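Local coordinates for tungstate ABC transporter, periplasmic tungstate-binding protein (Geobacter sulfurreducens, PDB 3LR1) that probably binds tungstate in the periplasm and hands it to the membrane-bound part of an ABC transporter for uptake into the cell, at residues Ala150-Gly153 / Met154-Ile158; Val212-Asp215 / Leu216-Leu220. All coordinates share one frame; numbering follows the deposited sequence.

How the interactions relate
Both contacts are local and each lies at the start of a helix, interaction 1 joining it to the loop before, interaction 2 running mostly within the first turns. They lie on opposite sides of the chain's centre, with centres 31 Å apart and nearest atoms about 21 Å apart. Interaction 1 opens helix 154-164 close to a bound tungsten ion; interaction 2 opens helix 214-224 farther from the middle of the molecule. Each is partly buried and shares no helix or strand with the other. One backbone bond joins the two halves of interaction 1, beside small apolar touches in a glycine-rich loop; three join those of interaction 2, where a methionine also lies on a tyrosine ring.

Interaction 1 of 2, residues Ala150-Gly153 / Met154-Ile158; sequences AGQG and MGPVI
Val-157 N donates to Gly-153 O at 3.2 Å, with an N-H...O angle of 150°, closing the first turn of helix 154-164 on its N-cap residue. Carbon crowds the same carbonyl oxygen: Val-157 CG2 comes to 3.4 Å of Gly-153 O and Pro-156 CD to 3.6 Å. Pro-156 has no N-H to give, and as the third residue of the helix it costs the helical bonding nothing. The next bond, from Ile-158 N to Met-154 O, is already regular at 2.9 Å.

Val-157 carries the apolar part of the contact. Its CG1 is anti to the backbone N (chi1 163°), which turns CG2 back over the preceding loop, where it meets Ala-150 CB at 3.6 Å. Ala-150 is itself tied through its backbone to Ser-120. Beside this pair, Gln-152 lays its extended side chain obliquely across Pro-156: CB and CB of the two residues lie 3.8 Å apart, and Gln-152 OE1 sits 3.5 Å from Pro-156 CB. Against the proline the amide makes a packing contact, without a polar bond.

Selenomethionine Met-154 heads the other way, its side chain about 6 Å from a bound tungsten ion, while its backbone N bonds Ser-14 OG and Gln-152 O takes a bond from Arg-121 NE. The helix thus begins near the bound ion, and the positive end of its dipole is likely to suit an oxyanion such as tungstate, as helix N-termini do in the sulfate- and phosphate-binding members of this superfamily.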
loop_
_atom_site.group_PDB
_atom_site.type_symbol
_atom_site.label_atom_id
_atom_site.label_comp_id
_atom_site.label_asym_id
_atom_site.label_seq_id
_atom_site.Cartn_x
_atom_site.Cartn_y
_atom_site.Cartn_z
ATOM N N ALA A 150 -11.847 5.794 9.250
ATOM C CA ALA A 150 -11.926 6.934 8.323
ATOM C C ALA A 150 -12.592 6.645 6.967
ATOM O O ALA A 150 -13.211 7.515 6.376
ATOM C CB ALA A 150 -10.512 7.512 8.075
ATOM N N GLY A 151 -12.334 5.461 6.412
ATOM C CA GLY A 151 -12.817 5.130 5.056
ATOM C C GLY A 151 -12.144 5.963 3.954
ATOM O O GLY A 151 -12.789 6.345 2.972
ATOM N N GLN A 152 -10.839 6.202 4.136
ATOM C CA GLN A 152 -9.991 6.980 3.222
ATOM C C GLN A 152 -8.629 6.337 3.099
ATOM O O GLN A 152 -8.261 5.466 3.913
ATOM C CB GLN A 152 -9.793 8.410 3.725
ATOM C CG GLN A 152 -11.051 9.208 3.642
ATOM C CD GLN A 152 -10.839 10.726 3.774
ATOM O OE1 GLN A 152 -10.551 11.434 2.778
ATOM N NE2 GLN A 152 -11.019 11.227 4.986
ATOM N N GLY A 153 -7.879 6.822 2.105
ATOM C CA GLY A 153 -6.512 6.362 1.855
ATOM C C GLY A 153 -5.519 6.752 2.911
ATOM O O GLY A 153 -5.857 7.426 3.844
HETATM N N MSE A 154 -4.280 6.305 2.761
HETATM C CA MSE A 154 -3.282 6.527 3.790
HETATM C C MSE A 154 -2.994 8.020 4.019
HETATM O O MSE A 154 -2.808 8.475 5.159
HETATM C CB MSE A 154 -2.020 5.748 3.446
HETATM C CG MSE A 154 -1.084 5.619 4.556
HETATM SE SE MSE A 154 -1.809 4.307 5.779
HETATM C CE MSE A 154 -2.372 5.540 7.242
ATOM N N GLY A 155 -2.905 8.773 2.935
ATOM C CA GLY A 155 -2.577 10.183 2.991
ATOM C C GLY A 155 -3.576 10.937 3.833
ATOM O O GLY A 155 -3.223 11.661 4.798
ATOM N N PRO A 156 -4.855 10.781 3.501
ATOM C CA PRO A 156 -5.850 11.477 4.340
ATOM C C PRO A 156 -5.895 10.975 5.782
ATOM O O PRO A 156 -6.258 11.734 6.683
ATOM C CB PRO A 156 -7.175 11.193 3.636
ATOM C CG PRO A 156 -6.796 10.854 2.230
ATOM C CD PRO A 156 -5.334 10.541 2.139
ATOM N N VAL A 157 -5.546 9.699 6.006
ATOM C CA VAL A 157 -5.522 9.234 7.382
ATOM C C VAL A 157 -4.357 9.890 8.148
ATOM O O VAL A 157 -4.533 10.291 9.271
ATOM C CB VAL A 157 -5.534 7.692 7.456
ATOM C CG1 VAL A 157 -5.084 7.230 8.855
ATOM C CG2 VAL A 157 -7.026 7.227 7.078
ATOM N N ILE A 158 -3.187 10.037 7.525
ATOM C CA ILE A 158 -2.053 10.707 8.199
ATOM C C ILE A 158 -2.447 12.146 8.508
ATOM O O ILE A 158 -2.183 12.685 9.620
ATOM C CB ILE A 158 -0.753 10.660 7.372
ATOM C CG1 ILE A 158 -0.265 9.210 7.254
ATOM C CG2 ILE A 158 0.276 11.599 8.018
ATOM C CD1 ILE A 158 0.914 8.965 6.195
#

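Interaction 2 of 2, residues Val212-Asp215 / Leu216-Leu220; sequences VKYD and LAMKL
Asp-215, Leu-216 and Tyr-214 carry most of this contact, each in its own way. Asp-215 takes part mainly through its backbone: its O accepts from Lys-219 N at 3.0 Å, and Lys-219 CG packs 3.6 Å from Asp-215 O. Buried Leu-216 adds its CB, which lies 4.2 Å from Lys-213 CB and also packs near Lys-213 O, while its side chain touches Glu-5 as well.

Beneath the side chains runs the opening turn of helix 214-224, whose N-cap, Lys-213, is also the centre of an inverse gamma turn closed by a weak bond from Tyr-214 N to Val-212 O. Ala-217 N reaches Lys-213 O at 2.8 Å, and Met-218 N reaches Tyr-214 O at the same 2.8 Å. The helix lies against strand 197-204 through Ala-203 and against helix 20-32 through Leu-220.

Tyr-214 meets its partner one helical turn on, side chain to side chain: the CG of selenomethionine Met-218 sits over one face of the Tyr-214 ring, 3.6 Å from its centroid and 21° off the normal, a CH-pi contact. This CG is offset toward the phenol end, 3.4 Å from Tyr-214 CZ. The selenium lies farther out, 4.6 Å from the centroid of the Tyr-214 ring, in an oblique Met-aromatic contact. With CG anti to the backbone N (chi1 171°), the tyrosine carries its ring alongside the next turn, and Met-218 bends at its second and third torsions beside it. Replacing the tyrosine by an alanine is likely to uncover Met-218 CG, leaving its chain freer to turn on that side, and to take away the phenol that Asn-77 bonds. Tyr-214 OH bonds Asn-77 OD1, which fixes the far end of the ring.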
loop_
_atom_site.group_PDB
_atom_site.type_symbol
_atom_site.label_atom_id
_atom_site.label_comp_id
_atom_site.label_asym_id
_atom_site.label_seq_id
_atom_site.Cartn_x
_atom_site.Cartn_y
_atom_site.Cartn_z
ATOM N N VAL A 212 -5.569 -5.952 -24.200
ATOM C CA VAL A 212 -4.633 -5.568 -23.182
ATOM C C VAL A 212 -3.156 -5.767 -23.700
ATOM O O VAL A 212 -2.891 -6.641 -24.592
ATOM C CB VAL A 212 -4.975 -6.430 -22.008
ATOM C CG1 VAL A 212 -3.875 -7.194 -21.533
ATOM C CG2 VAL A 212 -5.983 -5.682 -21.038
ATOM N N LYS A 213 -2.241 -4.967 -23.183
ATOM C CA LYS A 213 -0.805 -4.962 -23.585
ATOM C C LYS A 213 -0.069 -6.039 -22.738
ATOM O O LYS A 213 0.690 -5.727 -21.819
ATOM C CB LYS A 213 -0.180 -3.572 -23.314
ATOM C CG LYS A 213 -0.781 -2.343 -24.104
ATOM C CD LYS A 213 0.103 -1.963 -25.278
ATOM C CE LYS A 213 -0.525 -0.889 -26.197
ATOM N NZ LYS A 213 -1.543 -0.101 -25.522
ATOM N N TYR A 214 -0.353 -7.305 -22.988
ATOM C CA TYR A 214 0.091 -8.384 -22.074
ATOM C C TYR A 214 1.596 -8.625 -22.137
ATOM O O TYR A 214 2.262 -8.861 -21.133
ATOM C CB TYR A 214 -0.667 -9.676 -22.354
ATOM C CG TYR A 214 -0.142 -10.874 -21.633
ATOM C CD1 TYR A 214 -0.531 -11.162 -20.321
ATOM C CD2 TYR A 214 0.764 -11.736 -22.255
ATOM C CE1 TYR A 214 -0.044 -12.311 -19.666
ATOM C CE2 TYR A 214 1.238 -12.883 -21.606
ATOM C CZ TYR A 214 0.819 -13.157 -20.319
ATOM O OH TYR A 214 1.317 -14.252 -19.651
ATOM N N ASP A 215 2.108 -8.612 -23.345
ATOM C CA ASP A 215 3.512 -8.905 -23.550
ATOM C C ASP A 215 4.328 -7.796 -22.851
ATOM O O ASP A 215 5.312 -8.077 -22.134
ATOM C CB ASP A 215 3.808 -9.097 -25.067
ATOM C CG ASP A 215 3.055 -10.346 -25.701
ATOM O OD1 ASP A 215 3.037 -11.452 -25.111
ATOM O OD2 ASP A 215 2.493 -10.253 -26.818
ATOM N N LEU A 216 3.871 -6.543 -22.973
ATOM C CA LEU A 216 4.531 -5.440 -22.313
ATOM C C LEU A 216 4.328 -5.511 -20.775
ATOM O O LEU A 216 5.260 -5.261 -19.976
ATOM C CB LEU A 216 3.982 -4.142 -22.850
ATOM C CG LEU A 216 4.760 -2.839 -22.856
ATOM C CD1 LEU A 216 6.292 -3.047 -23.247
ATOM C CD2 LEU A 216 4.130 -1.837 -23.863
ATOM N N ALA A 217 3.111 -5.909 -20.360
ATOM C CA ALA A 217 2.860 -6.161 -18.911
ATOM C C ALA A 217 3.840 -7.188 -18.351
ATOM O O ALA A 217 4.398 -7.009 -17.264
ATOM C CB ALA A 217 1.410 -6.562 -18.638
HETATM N N MSE A 218 4.040 -8.267 -19.099
HETATM C CA MSE A 218 4.915 -9.329 -18.641
HETATM C C MSE A 218 6.388 -8.832 -18.552
HETATM O O MSE A 218 7.130 -9.193 -17.609
HETATM C CB MSE A 218 4.717 -10.545 -19.505
HETATM C CG MSE A 218 3.398 -11.303 -19.229
HETATM SE SE MSE A 218 3.108 -11.804 -17.345
HETATM C CE MSE A 218 3.241 -10.078 -16.436
ATOM N N LYS A 219 6.768 -7.947 -19.468
ATOM C CA LYS A 219 8.103 -7.352 -19.367
ATOM C C LYS A 219 8.261 -6.518 -18.148
ATOM O O LYS A 219 9.307 -6.568 -17.490
ATOM C CB LYS A 219 8.453 -6.592 -20.591
ATOM C CG LYS A 219 8.835 -7.493 -21.756
ATOM C CD LYS A 219 8.792 -6.698 -23.059
ATOM C CE LYS A 219 9.389 -7.476 -24.195
ATOM N NZ LYS A 219 8.954 -6.840 -25.496
ATOM N N LEU A 220 7.199 -5.768 -17.817
ATOM C CA LEU A 220 7.202 -4.973 -16.620
ATOM C C LEU A 220 7.356 -5.832 -15.381
ATOM O O LEU A 220 8.190 -5.515 -14.494
ATOM C CB LEU A 220 6.000 -4.051 -16.528
ATOM C CG LEU A 220 6.002 -3.164 -15.278
ATOM C CD1 LEU A 220 7.184 -2.102 -15.283
ATOM C CD2 LEU A 220 4.639 -2.444 -15.107
#